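Local coordinates for putative endo-1,4-beta-xylanase (Bacteroides thetaiotaomicron VPI-5482, PDB 5MSX), which probably hydrolyses O-glycosidic bonds as a family 43 glycoside hydrolase, most likely an arabinofuranosidase acting on plant pectin, at residues I30-A35 / R398-H403; K71-W76 / G312-V317; G209-L214 / V228-S233; V406-M411 / R443-K448. All coordinates share one frame; numbering follows the deposited sequence.

In the fold
Interaction 1 lies about 9 Å from the centre of the chain and interaction 2, between two loops, about 16 Å. Their centres are about 19 Å apart, and they touch where Ile30 packs on Trp76. Interaction 1 joins the family 43 catalytic region to the F5/8 type C domain. It brackets interactions 2 and 3 in sequence; interaction 4 follows it. Interaction 3 pairs two strands of a four-stranded antiparallel sheet in the catalytic region. Interaction 4 pairs two strands of the F5/8 type C sheet. Interactions 3 and 4 lie on opposite sides of the chain's centre, their centres about 54 Å apart. His403 links interactions 1 and 4 by packing against Ile446 and Lys448.

Interaction 1. Residues I30-A35 / R398-H403; sequences IPDMIA and RPTAGH. With EDO (1,2-ethanediol), chain B.
The carboxylate of Asp32 packs against the ring of Pro399. Its OD2 lies 3.3 Å from Pro399 CG, and its OD1 is 3.4 Å from Pro399 CD. The CG of Asp32 stands anti to the backbone N (chi1 -160°), which carries the acid across to the proline. No direct hydrogen bond joins the two segments. Two waters do the bridging, one on each carboxylate oxygen. One donates to Asp32 OD2 at 2.7 Å and also bonds Thr400 OG1. The other donates to Asp32 OD1 and accepts from Arg398 N at 2.8 Å. Met33 N also reaches Asp32 OD1, from above the carboxylate plane, so its own segment holds it too. Thr400 CG2 comes near OD2, while its OG1 has a second partner in Tyr55 OH. On the far side of the turn, an ethanediol O2 donates to Pro399 O and accepts from His403 ND1 at 2.8 Å. The contact joins the family 43 region to the F5/8 type C domain. Residues 399-401 form a short 3-10 turn between strands 386-396 and 403-410. Asp32 also touches Trp68 of strand 67-70 and Thr52 of strand 45-52, while Pro399 and Thr400 pack on Phe78 of strand 78-79.

Interaction 2. Residues K71-W76 / G312-V317; sequences KDFVHW and GALKKV. With EDO (1,2-ethanediol), chain D.
An Asx turn at Asp72 shapes the loop between strands 67-70 and 78-79, and residues 312-317 run along it. Across the contact, Leu314 N donates to Asp72 O at 3.1 Å, and Ala313 CA adds a CA-H...O contact to the same oxygen. A water donates to both Phe73 O and Gly312 O, making a second, indirect tie. Within the loop, Asp72 OD1 accepts from Val74 N and His75 N, both from the same face of its plane. Its OD2 takes His75 ND1 at 3.0 Å through the syn lone pair, nearly in the plane of the imidazole. The acid thus has its rotation fixed by three bonds. Its CB packs on Val317 CG2 at 3.7 Å. Leu314 CD1 sits over the centre of the Phe73 ring in a CH-pi contact, 3.8 Å from the centroid. The opposite face of that ring carries Trp76 CZ2, near its rim. Val74 CG2 meets Ala313 CB at 3.9 Å. Lys315 starts beside Lys71 O, with CD 3.3 Å away, and then runs out to a salt bridge with Glu41. Val317 and Lys71 also pack on Glu297 of a second subunit. The arrangement is an Asx turn reinforced by a His-carboxylate hydrogen bond, in a loop joined to a second loop by one direct backbone hydrogen bond and the CH-pi contact of Leu314 with Phe73.

Interaction 3. Residues G209-L214 / V228-S233; sequences GIYYYL and VMSRVS
Tyr211 leans over the end of the partner strand, and its ring lies on the turn at Ser233. CB is 3.4 Å from Ser230 O, the oxygen that also accepts from Tyr211 N at 2.8 Å. With CG anti to the carbonyl carbon (chi1 -62°), the ring is carried toward residues 230-233. CD2 is 3.5 Å from Ser230 O at the ring edge. CE2 comes 3.5 Å from Ser233 CA, and Ser233 C lies over one face, toward the rim. At the tip, OH leaves the contact and bonds Asp160. Ser230 OG accepts from Val232 N in an ST turn. A leucine in place of Tyr211 would probably uncover the backbone at Ser233 and leave Asp160 without its hydroxyl partner. Tyr213 and Val228 share this face of the sheet, with Tyr213 CB 3.9 Å from Val228 CG2. On the other face, Tyr212 CE2 touches Met229 CG at 3.7 Å, and the methionine sulfur makes an oblique Met-aromatic contact with that ring. Ile210 CD1 lies over a face of the Arg231 guanidinium. Paired backbone bonds at Tyr211-Ser230 and Tyr213-Val228 set the register of this hairpin, part of a four-stranded antiparallel sheet, as in the blades of the family 43 five-bladed beta-propeller. Backbone hydrogen bonds thus hold the strands, while tyrosine rings and aliphatic groups pack on both faces, and Tyr212 OH bonds Gly299.

Interaction 4. Residues V406-M411 / R443-K448; sequences VIEASM and RIKILK
Glu408 OE1 takes two bonds from one arginine. Arg443 NE reaches it at 2.7 Å, nearly along the C-O axis, and Arg443 NH2 at 2.8 Å from above the carboxylate plane. Both come from one face, and OE1 lies at the guanidinium edge. The carboxylate and guanidinium planes are 51° apart, and both bonds converge on OE1. Arg443 starts with CG anti to the backbone N (chi1 178°), and its bend at chi3 (82°) turns the head back to Glu408. Lys445 crosses the same acid: its CE lies 3.6 Å from OE1, but NZ stays 4.1 Å from OE2, beyond a salt bridge. A methionine in place of Arg443 would probably leave Glu408 without its salt-bridge mate and set its carboxylate free to turn. Beneath these side chains, backbone pairs Val406-Lys445 and Glu408-Arg443 form an antiparallel ladder, consistent with the beta-sandwich usual for F5/8 type C domains, with Ile407 and Ile444 on the other face. Val406 CG2 meets Leu447 CD1 tightly at 3.4 Å, next to a classic beta bulge at Leu447 and Lys448. Glu418 lies close as a like charge, so Arg443, in cation-pi contact with Trp416, probably offsets negative charge on this face.

Interaction 1. Residues I30-A35 / R398-H403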
loop_
_atom_site.group_PDB
_atom_site.type_symbol
_atom_site.label_atom_id
_atom_site.label_comp_id
_atom_site.label_asym_id
_atom_site.label_seq_id
_atom_site.Cartn_x
_atom_site.Cartn_y
_atom_site.Cartn_z
ATOM N N ILE C 30 -33.318 -6.919 -2.577
ATOM C CA ILE C 30 -33.165 -6.959 -1.117
ATOM C C ILE C 30 -34.525 -6.697 -0.493
ATOM O O ILE C 30 -35.306 -5.915 -1.051
ATOM C CB ILE C 30 -32.187 -5.857 -0.667
ATOM C CG1 ILE C 30 -30.786 -6.127 -1.225
ATOM C CG2 ILE C 30 -32.123 -5.699 0.851
ATOM C CD1 ILE C 30 -30.161 -7.428 -0.795
ATOM N N PRO C 31 -34.824 -7.347 0.660
ATOM C CA PRO C 31 -36.095 -7.091 1.402
ATOM C C PRO C 31 -35.963 -5.904 2.345
ATOM O O PRO C 31 -36.001 -6.033 3.559
ATOM C CB PRO C 31 -36.345 -8.405 2.150
ATOM C CG PRO C 31 -34.996 -9.006 2.312
ATOM C CD PRO C 31 -34.158 -8.575 1.134
ATOM N N ASP C 32 -35.754 -4.753 1.746
ATOM C CA ASP C 32 -35.696 -3.514 2.444
ATOM C C ASP C 32 -35.786 -2.448 1.351
ATOM O O ASP C 32 -35.793 -2.762 0.156
ATOM C CB ASP C 32 -34.380 -3.407 3.252
ATOM C CG ASP C 32 -34.437 -2.366 4.381
ATOM O OD1 ASP C 32 -35.481 -1.691 4.540
ATOM O OD2 ASP C 32 -33.406 -2.176 5.075
ATOM N N MET C 33 -35.888 -1.208 1.769
ATOM C CA MET C 33 -35.770 -0.082 0.888
ATOM C C MET C 33 -34.307 0.347 0.859
ATOM O O MET C 33 -33.772 0.815 1.868
ATOM C CB MET C 33 -36.715 1.032 1.356
ATOM C CG MET C 33 -38.168 0.608 1.146
ATOM S SD MET C 33 -39.361 1.847 1.618
ATOM C CE MET C 33 -40.878 1.165 0.943
ATOM N N ILE C 34 -33.661 0.086 -0.286
ATOM C CA ILE C 34 -32.286 0.444 -0.513
ATOM C C ILE C 34 -32.136 1.121 -1.875
ATOM O O ILE C 34 -32.929 0.865 -2.805
ATOM C CB ILE C 34 -31.330 -0.760 -0.385
ATOM C CG1 ILE C 34 -31.600 -1.838 -1.449
ATOM C CG2 ILE C 34 -31.408 -1.348 1.025
ATOM C CD1 ILE C 34 -30.374 -2.679 -1.753
ATOM N N ALA C 35 -31.140 1.991 -1.952
ATOM C CA ALA C 35 -30.805 2.720 -3.145
ATOM C C ALA C 35 -29.278 2.865 -3.278
ATOM O O ALA C 35 -28.523 2.589 -2.339
ATOM C CB ALA C 35 -31.448 4.093 -3.091
ATOM N N ARG C 398 -38.332 -2.236 7.680
ATOM C CA ARG C 398 -37.352 -1.405 8.402
ATOM C C ARG C 398 -36.460 -2.228 9.373
ATOM O O ARG C 398 -36.313 -1.881 10.556
ATOM C CB ARG C 398 -37.996 -0.210 9.113
ATOM C CG ARG C 398 -36.966 0.858 9.487
ATOM C CD ARG C 398 -37.588 1.981 10.285
ATOM N NE ARG C 398 -38.401 2.853 9.439
ATOM C CZ ARG C 398 -39.147 3.870 9.874
ATOM N NH1 ARG C 398 -39.213 4.164 11.165
ATOM N NH2 ARG C 398 -39.830 4.602 9.009
ATOM N N PRO C 399 -35.803 -3.280 8.846
ATOM C CA PRO C 399 -35.026 -4.249 9.625
ATOM C C PRO C 399 -33.835 -3.613 10.381
ATOM O O PRO C 399 -33.401 -4.107 11.465
ATOM C CB PRO C 399 -34.555 -5.228 8.549
ATOM C CG PRO C 399 -34.416 -4.401 7.340
ATOM C CD PRO C 399 -35.624 -3.511 7.400
ATOM N N THR C 400 -33.304 -2.525 9.831
ATOM C CA THR C 400 -32.139 -1.900 10.420
ATOM C C THR C 400 -32.468 -1.136 11.708
ATOM O O THR C 400 -31.538 -0.744 12.406
ATOM C CB THR C 400 -31.419 -0.953 9.460
ATOM O OG1 THR C 400 -32.279 0.140 9.099
ATOM C CG2 THR C 400 -30.935 -1.712 8.202
ATOM N N ALA C 401 -33.753 -0.891 12.001
ATOM C CA ALA C 401 -34.143 -0.265 13.287
ATOM C C ALA C 401 -34.388 -1.280 14.394
ATOM O O ALA C 401 -34.607 -0.888 15.551
ATOM C CB ALA C 401 -35.345 0.634 13.110
ATOM N N GLY C 402 -34.343 -2.571 14.054
ATOM C CA GLY C 402 -34.401 -3.646 15.032
ATOM C C GLY C 402 -35.834 -4.029 15.362
ATOM O O GLY C 402 -36.733 -3.189 15.298
ATOM N N HIS C 403 -36.044 -5.301 15.678
ATOM C CA HIS C 403 -37.350 -5.801 16.096
ATOM C C HIS C 403 -37.265 -6.686 17.336
ATOM O O HIS C 403 -36.278 -7.404 17.531
ATOM C CB HIS C 403 -38.013 -6.606 14.982
ATOM C CG HIS C 403 -38.546 -5.757 13.883
ATOM N ND1 HIS C 403 -37.726 -5.140 12.971
ATOM C CD2 HIS C 403 -39.809 -5.400 13.557
ATOM C CE1 HIS C 403 -38.456 -4.441 12.129
ATOM N NE2 HIS C 403 -39.724 -4.580 12.461
HETATM C C1 EDO B . -35.668 -7.530 10.162
HETATM O O1 EDO B . -35.945 -8.854 9.705
HETATM C C2 EDO B . -35.509 -7.317 11.674
HETATM O O2 EDO B . -35.172 -6.010 12.164
HETATM O O HOH W 1 -33.971 -0.868 7.396
HETATM O O HOH W 2 -37.878 -2.070 4.881
#

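Interaction 2. Residues K71-W76 / G312-V317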
loop_
_atom_site.group_PDB
_atom_site.type_symbol
_atom_site.label_atom_id
_atom_site.label_comp_id
_atom_site.label_asym_id
_atom_site.label_seq_id
_atom_site.Cartn_x
_atom_site.Cartn_y
_atom_site.Cartn_z
ATOM N N LYS C 71 -24.907 -15.968 -0.545
ATOM C CA LYS C 71 -24.097 -16.978 -1.210
ATOM C C LYS C 71 -24.572 -17.244 -2.625
ATOM O O LYS C 71 -23.791 -17.686 -3.473
ATOM C CB LYS C 71 -24.100 -18.264 -0.400
ATOM C CG LYS C 71 -23.498 -18.074 0.982
ATOM C CD LYS C 71 -23.326 -19.395 1.721
ATOM C CE LYS C 71 -22.615 -19.196 3.055
ATOM N NZ LYS C 71 -23.573 -18.754 4.106
ATOM N N ASP C 72 -25.848 -16.983 -2.887
ATOM C CA ASP C 72 -26.471 -17.388 -4.153
ATOM C C ASP C 72 -27.127 -16.243 -4.950
ATOM O O ASP C 72 -27.615 -16.484 -6.049
ATOM C CB ASP C 72 -27.509 -18.499 -3.900
ATOM C CG ASP C 72 -28.636 -18.071 -2.939
ATOM O OD1 ASP C 72 -28.660 -16.932 -2.423
ATOM O OD2 ASP C 72 -29.533 -18.889 -2.683
ATOM N N PHE C 73 -27.142 -15.026 -4.401
ATOM C CA PHE C 73 -27.836 -13.856 -5.013
ATOM C C PHE C 73 -29.375 -13.826 -4.852
ATOM O O PHE C 73 -30.051 -12.936 -5.404
ATOM C CB PHE C 73 -27.468 -13.703 -6.505
ATOM C CG PHE C 73 -27.340 -12.269 -6.942
ATOM C CD1 PHE C 73 -26.231 -11.521 -6.561
ATOM C CD2 PHE C 73 -28.328 -11.666 -7.722
ATOM C CE1 PHE C 73 -26.096 -10.185 -6.952
ATOM C CE2 PHE C 73 -28.203 -10.328 -8.103
ATOM C CZ PHE C 73 -27.093 -9.582 -7.707
ATOM N N VAL C 74 -29.917 -14.754 -4.069
ATOM C CA VAL C 74 -31.370 -14.859 -3.844
ATOM C C VAL C 74 -31.672 -14.598 -2.365
ATOM O O VAL C 74 -32.475 -13.731 -2.032
ATOM C CB VAL C 74 -31.867 -16.238 -4.287
ATOM C CG1 VAL C 74 -33.350 -16.413 -4.021
ATOM C CG2 VAL C 74 -31.574 -16.422 -5.773
ATOM N N HIS C 75 -31.008 -15.348 -1.485
ATOM C CA HIS C 75 -31.139 -15.178 -0.041
ATOM C C HIS C 75 -30.093 -14.253 0.503
ATOM O O HIS C 75 -28.912 -14.570 0.440
ATOM C CB HIS C 75 -31.034 -16.549 0.635
ATOM C CG HIS C 75 -32.069 -17.507 0.147
ATOM N ND1 HIS C 75 -31.818 -18.435 -0.842
ATOM C CD2 HIS C 75 -33.380 -17.633 0.458
ATOM C CE1 HIS C 75 -32.921 -19.116 -1.092
ATOM N NE2 HIS C 75 -33.882 -18.652 -0.313
ATOM N N TRP C 76 -30.531 -13.122 1.053
ATOM C CA TRP C 76 -29.657 -12.059 1.538
ATOM C C TRP C 76 -29.827 -11.883 3.028
ATOM O O TRP C 76 -30.902 -12.145 3.536
ATOM C CB TRP C 76 -30.019 -10.743 0.839
ATOM C CG TRP C 76 -29.724 -10.753 -0.641
ATOM C CD1 TRP C 76 -30.542 -11.196 -1.645
ATOM C CD2 TRP C 76 -28.511 -10.314 -1.270
ATOM N NE1 TRP C 76 -29.907 -11.063 -2.857
ATOM C CE2 TRP C 76 -28.661 -10.524 -2.655
ATOM C CE3 TRP C 76 -27.305 -9.779 -0.789
ATOM C CZ2 TRP C 76 -27.640 -10.208 -3.584
ATOM C CZ3 TRP C 76 -26.290 -9.451 -1.706
ATOM C CH2 TRP C 76 -26.473 -9.663 -3.088
ATOM N N GLY C 312 -32.542 -14.323 -10.697
ATOM C CA GLY C 312 -32.446 -15.645 -10.042
ATOM C C GLY C 312 -31.100 -15.844 -9.384
ATOM O O GLY C 312 -30.398 -14.859 -9.034
ATOM N N ALA C 313 -30.728 -17.109 -9.232
ATOM C CA ALA C 313 -29.487 -17.474 -8.571
ATOM C C ALA C 313 -28.302 -17.366 -9.534
ATOM O O ALA C 313 -28.367 -17.847 -10.657
ATOM C CB ALA C 313 -29.580 -18.902 -7.995
ATOM N N LEU C 314 -27.218 -16.741 -9.079
ATOM C CA LEU C 314 -25.997 -16.605 -9.851
ATOM C C LEU C 314 -24.922 -17.581 -9.388
ATOM O O LEU C 314 -23.819 -17.579 -9.931
ATOM C CB LEU C 314 -25.485 -15.165 -9.767
ATOM C CG LEU C 314 -26.455 -14.084 -10.289
ATOM C CD1 LEU C 314 -25.750 -12.737 -10.356
ATOM C CD2 LEU C 314 -27.011 -14.482 -11.654
ATOM N N LYS C 315 -25.241 -18.412 -8.400
ATOM C CA LYS C 315 -24.381 -19.504 -7.969
ATOM C C LYS C 315 -25.254 -20.656 -7.467
ATOM O O LYS C 315 -26.247 -20.414 -6.772
ATOM C CB LYS C 315 -23.501 -19.056 -6.816
ATOM C CG LYS C 315 -22.292 -18.242 -7.187
ATOM C CD LYS C 315 -21.599 -17.806 -5.903
ATOM C CE LYS C 315 -20.413 -16.900 -6.150
ATOM N NZ LYS C 315 -19.372 -17.596 -6.937
ATOM N N LYS C 316 -24.864 -21.887 -7.801
ATOM C CA LYS C 316 -25.501 -23.094 -7.278
ATOM C C LYS C 316 -24.978 -23.330 -5.876
ATOM O O LYS C 316 -23.799 -23.618 -5.727
ATOM C CB LYS C 316 -25.157 -24.296 -8.152
ATOM N N VAL C 317 -25.820 -23.164 -4.852
ATOM C CA VAL C 317 -25.494 -23.588 -3.469
ATOM C C VAL C 317 -26.625 -24.436 -2.897
ATOM O O VAL C 317 -27.765 -24.361 -3.345
ATOM C CB VAL C 317 -25.189 -22.422 -2.490
ATOM C CG1 VAL C 317 -24.099 -21.525 -3.042
ATOM C CG2 VAL C 317 -26.434 -21.620 -2.153
HETATM C C1 EDO D . -23.346 -17.253 -13.152
HETATM O O1 EDO D . -22.644 -16.248 -12.389
HETATM C C2 EDO D . -24.345 -16.572 -14.084
HETATM O O2 EDO D . -23.863 -15.253 -14.427
HETATM O O HOH W 3 -31.665 -12.754 -7.506
#

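Interaction 3. Residues G209-L214 / V228-S233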
loop_
_atom_site.group_PDB
_atom_site.type_symbol
_atom_site.label_atom_id
_atom_site.label_comp_id
_atom_site.label_asym_id
_atom_site.label_seq_id
_atom_site.Cartn_x
_atom_site.Cartn_y
_atom_site.Cartn_z
ATOM N N GLY C 209 -10.485 -4.190 -22.949
ATOM C CA GLY C 209 -9.766 -2.990 -23.361
ATOM C C GLY C 209 -10.558 -1.702 -23.528
ATOM O O GLY C 209 -9.973 -0.696 -23.917
ATOM N N ILE C 210 -11.869 -1.710 -23.254
ATOM C CA ILE C 210 -12.693 -0.521 -23.372
ATOM C C ILE C 210 -13.108 -0.049 -21.967
ATOM O O ILE C 210 -13.551 -0.839 -21.140
ATOM C CB ILE C 210 -13.936 -0.776 -24.254
ATOM C CG1 ILE C 210 -13.506 -1.364 -25.606
ATOM C CG2 ILE C 210 -14.755 0.503 -24.447
ATOM C CD1 ILE C 210 -14.661 -1.682 -26.561
ATOM N N TYR C 211 -12.923 1.240 -21.729
ATOM C CA TYR C 211 -13.323 1.928 -20.521
ATOM C C TYR C 211 -14.733 2.504 -20.704
ATOM O O TYR C 211 -15.011 3.137 -21.718
ATOM C CB TYR C 211 -12.341 3.064 -20.225
ATOM C CG TYR C 211 -10.901 2.665 -19.966
ATOM C CD1 TYR C 211 -10.521 2.033 -18.773
ATOM C CD2 TYR C 211 -9.902 2.974 -20.880
ATOM C CE1 TYR C 211 -9.207 1.698 -18.528
ATOM C CE2 TYR C 211 -8.574 2.627 -20.646
ATOM C CZ TYR C 211 -8.231 2.006 -19.475
ATOM O OH TYR C 211 -6.909 1.713 -19.227
ATOM N N TYR C 212 -15.609 2.243 -19.731
ATOM C CA TYR C 212 -17.023 2.641 -19.751
ATOM C C TYR C 212 -17.313 3.583 -18.604
ATOM O O TYR C 212 -17.101 3.235 -17.451
ATOM C CB TYR C 212 -17.923 1.410 -19.635
ATOM C CG TYR C 212 -17.837 0.495 -20.819
ATOM C CD1 TYR C 212 -16.895 -0.542 -20.875
ATOM C CD2 TYR C 212 -18.670 0.671 -21.911
ATOM C CE1 TYR C 212 -16.808 -1.385 -21.973
ATOM C CE2 TYR C 212 -18.568 -0.154 -23.025
ATOM C CZ TYR C 212 -17.653 -1.195 -23.039
ATOM O OH TYR C 212 -17.548 -2.016 -24.167
ATOM N N TYR C 213 -17.773 4.793 -18.929
ATOM C CA TYR C 213 -18.198 5.771 -17.946
ATOM C C TYR C 213 -19.706 6.001 -18.084
ATOM O O TYR C 213 -20.161 6.614 -19.041
ATOM C CB TYR C 213 -17.447 7.111 -18.125
ATOM C CG TYR C 213 -17.903 8.122 -17.138
ATOM C CD1 TYR C 213 -17.570 7.984 -15.820
ATOM C CD2 TYR C 213 -18.723 9.189 -17.511
ATOM C CE1 TYR C 213 -18.052 8.847 -14.872
ATOM C CE2 TYR C 213 -19.199 10.086 -16.565
ATOM C CZ TYR C 213 -18.876 9.902 -15.245
ATOM O OH TYR C 213 -19.296 10.761 -14.260
ATOM N N LEU C 214 -20.452 5.520 -17.102
ATOM C CA LEU C 214 -21.907 5.663 -17.039
ATOM C C LEU C 214 -22.216 6.716 -16.001
ATOM O O LEU C 214 -21.617 6.704 -14.921
ATOM C CB LEU C 214 -22.572 4.332 -16.590
ATOM C CG LEU C 214 -22.642 3.146 -17.567
ATOM C CD1 LEU C 214 -21.288 2.715 -18.081
ATOM C CD2 LEU C 214 -23.329 1.984 -16.863
ATOM N N VAL C 228 -20.567 7.102 -21.966
ATOM C CA VAL C 228 -19.521 7.320 -22.944
ATOM C C VAL C 228 -18.432 6.245 -22.778
ATOM O O VAL C 228 -18.378 5.527 -21.756
ATOM C CB VAL C 228 -18.890 8.738 -22.818
ATOM C CG1 VAL C 228 -19.922 9.797 -23.137
ATOM C CG2 VAL C 228 -18.285 9.010 -21.436
ATOM N N MET C 229 -17.584 6.125 -23.793
ATOM C CA MET C 229 -16.558 5.060 -23.865
ATOM C C MET C 229 -15.219 5.632 -24.248
ATOM O O MET C 229 -15.165 6.596 -25.011
ATOM C CB MET C 229 -16.872 4.073 -24.964
ATOM C CG MET C 229 -17.983 3.134 -24.674
ATOM S SD MET C 229 -18.413 2.258 -26.197
ATOM C CE MET C 229 -19.002 3.535 -27.271
ATOM N N SER C 230 -14.153 5.013 -23.749
ATOM C CA SER C 230 -12.819 5.341 -24.210
ATOM C C SER C 230 -11.984 4.105 -24.406
ATOM O O SER C 230 -12.081 3.146 -23.632
ATOM C CB SER C 230 -12.121 6.224 -23.198
ATOM O OG SER C 230 -10.774 6.399 -23.599
ATOM N N ARG C 231 -11.138 4.168 -25.427
ATOM C CA ARG C 231 -10.079 3.199 -25.630
ATOM C C ARG C 231 -8.717 3.751 -25.262
ATOM O O ARG C 231 -7.731 3.106 -25.556
ATOM C CB ARG C 231 -10.047 2.758 -27.104
ATOM C CG ARG C 231 -11.335 2.136 -27.579
ATOM C CD ARG C 231 -11.365 1.985 -29.083
ATOM N NE ARG C 231 -11.907 0.682 -29.413
ATOM C CZ ARG C 231 -13.184 0.405 -29.677
ATOM N NH1 ARG C 231 -14.124 1.358 -29.678
ATOM N NH2 ARG C 231 -13.523 -0.860 -29.954
ATOM N N VAL C 232 -8.640 4.906 -24.616
ATOM C CA VAL C 232 -7.360 5.526 -24.304
ATOM C C VAL C 232 -7.047 5.375 -22.828
ATOM O O VAL C 232 -6.091 4.718 -22.480
ATOM C CB VAL C 232 -7.328 7.028 -24.702
ATOM C CG1 VAL C 232 -6.007 7.674 -24.291
ATOM C CG2 VAL C 232 -7.539 7.180 -26.198
ATOM N N SER C 233 -7.841 5.996 -21.959
ATOM C CA SER C 233 -7.568 5.947 -20.521
ATOM C C SER C 233 -8.847 6.188 -19.727
ATOM O O SER C 233 -9.845 6.652 -20.287
ATOM C CB SER C 233 -6.502 7.007 -20.139
ATOM O OG SER C 233 -7.072 8.301 -20.033
#

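Interaction 4. Residues V406-M411 / R443-K448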
loop_
_atom_site.group_PDB
_atom_site.type_symbol
_atom_site.label_atom_id
_atom_site.label_comp_id
_atom_site.label_asym_id
_atom_site.label_seq_id
_atom_site.Cartn_x
_atom_site.Cartn_y
_atom_site.Cartn_z
ATOM N N VAL C 406 -42.277 -12.271 19.534
ATOM C CA VAL C 406 -42.560 -13.547 20.138
ATOM C C VAL C 406 -43.075 -14.390 19.006
ATOM O O VAL C 406 -43.930 -13.934 18.256
ATOM C CB VAL C 406 -43.687 -13.428 21.207
ATOM C CG1 VAL C 406 -43.948 -14.766 21.864
ATOM C CG2 VAL C 406 -43.344 -12.369 22.247
ATOM N N ILE C 407 -42.564 -15.603 18.878
ATOM C CA ILE C 407 -43.139 -16.576 17.966
ATOM C C ILE C 407 -43.781 -17.672 18.794
ATOM O O ILE C 407 -43.229 -18.094 19.824
ATOM C CB ILE C 407 -42.128 -17.164 16.953
ATOM C CG1 ILE C 407 -42.817 -18.180 16.032
ATOM C CG2 ILE C 407 -40.930 -17.822 17.631
ATOM C CD1 ILE C 407 -42.140 -18.312 14.680
ATOM N N GLU C 408 -44.949 -18.108 18.339
ATOM C CA GLU C 408 -45.731 -19.134 18.995
ATOM C C GLU C 408 -46.181 -20.115 17.934
ATOM O O GLU C 408 -46.248 -19.769 16.757
ATOM C CB GLU C 408 -46.959 -18.521 19.656
ATOM C CG GLU C 408 -46.660 -17.546 20.773
ATOM C CD GLU C 408 -47.810 -16.610 21.081
ATOM O OE1 GLU C 408 -48.402 -16.027 20.142
ATOM O OE2 GLU C 408 -48.111 -16.428 22.272
ATOM N N ALA C 409 -46.488 -21.330 18.372
ATOM C CA ALA C 409 -46.976 -22.401 17.520
ATOM C C ALA C 409 -48.282 -22.968 18.090
ATOM O O ALA C 409 -48.565 -22.818 19.295
ATOM C CB ALA C 409 -45.924 -23.496 17.426
ATOM N N SER C 410 -49.055 -23.638 17.238
ATOM C CA SER C 410 -50.333 -24.227 17.646
ATOM C C SER C 410 -50.785 -25.339 16.736
ATOM O O SER C 410 -50.371 -25.424 15.571
ATOM C CB SER C 410 -51.418 -23.156 17.697
ATOM O OG SER C 410 -52.708 -23.718 17.874
ATOM N N MET C 411 -51.658 -26.181 17.286
ATOM C CA MET C 411 -52.263 -27.308 16.577
ATOM C C MET C 411 -53.653 -26.954 16.047
ATOM O O MET C 411 -54.078 -27.528 15.043
ATOM C CB MET C 411 -52.369 -28.523 17.524
ATOM C CG MET C 411 -51.749 -29.813 16.999
ATOM S SD MET C 411 -49.949 -29.844 16.799
ATOM C CE MET C 411 -49.359 -28.977 18.255
ATOM N N ARG C 443 -47.442 -18.060 14.711
ATOM C CA ARG C 443 -47.838 -16.707 14.926
ATOM C C ARG C 443 -46.666 -15.904 15.411
ATOM O O ARG C 443 -45.932 -16.344 16.297
ATOM C CB ARG C 443 -48.955 -16.631 15.980
ATOM C CG ARG C 443 -49.399 -15.212 16.305
ATOM C CD ARG C 443 -50.712 -15.187 17.080
ATOM N NE ARG C 443 -50.515 -15.421 18.513
ATOM C CZ ARG C 443 -51.478 -15.764 19.372
ATOM N NH1 ARG C 443 -52.734 -15.932 18.967
ATOM N NH2 ARG C 443 -51.182 -15.942 20.656
ATOM N N ILE C 444 -46.547 -14.701 14.871
ATOM C CA ILE C 444 -45.558 -13.725 15.313
ATOM C C ILE C 444 -46.339 -12.620 15.965
ATOM O O ILE C 444 -47.318 -12.175 15.397
ATOM C CB ILE C 444 -44.784 -13.146 14.115
ATOM C CG1 ILE C 444 -43.963 -14.245 13.460
ATOM C CG2 ILE C 444 -43.891 -11.972 14.526
ATOM C CD1 ILE C 444 -43.828 -14.065 11.974
ATOM N N LYS C 445 -45.934 -12.199 17.159
ATOM C CA LYS C 445 -46.443 -10.963 17.737
ATOM C C LYS C 445 -45.280 -9.997 17.784
ATOM O O LYS C 445 -44.222 -10.352 18.263
ATOM C CB LYS C 445 -46.988 -11.173 19.161
ATOM C CG LYS C 445 -48.132 -12.170 19.285
ATOM C CD LYS C 445 -48.816 -12.078 20.656
ATOM C CE LYS C 445 -48.055 -12.860 21.716
ATOM N NZ LYS C 445 -48.323 -12.368 23.098
ATOM N N ILE C 446 -45.484 -8.773 17.328
ATOM C CA ILE C 446 -44.412 -7.808 17.248
ATOM C C ILE C 446 -44.503 -6.895 18.460
ATOM O O ILE C 446 -45.527 -6.267 18.692
ATOM C CB ILE C 446 -44.454 -7.019 15.914
ATOM C CG1 ILE C 446 -44.395 -8.004 14.741
ATOM C CG2 ILE C 446 -43.293 -6.028 15.833
ATOM C CD1 ILE C 446 -44.499 -7.389 13.364
ATOM N N LEU C 447 -43.403 -6.815 19.206
ATOM C CA LEU C 447 -43.330 -6.073 20.459
ATOM C C LEU C 447 -42.661 -4.724 20.301
ATOM O O LEU C 447 -43.104 -3.758 20.912
ATOM C CB LEU C 447 -42.594 -6.913 21.503
ATOM C CG LEU C 447 -43.285 -8.233 21.907
ATOM C CD1 LEU C 447 -42.295 -9.185 22.583
ATOM C CD2 LEU C 447 -44.483 -7.952 22.805
ATOM N N LYS C 448 -41.593 -4.662 19.500
ATOM C CA LYS C 448 -40.978 -3.398 19.093
ATOM C C LYS C 448 -40.525 -3.474 17.627
ATOM O O LYS C 448 -40.338 -4.559 17.071
ATOM C CB LYS C 448 -39.809 -3.064 20.009
#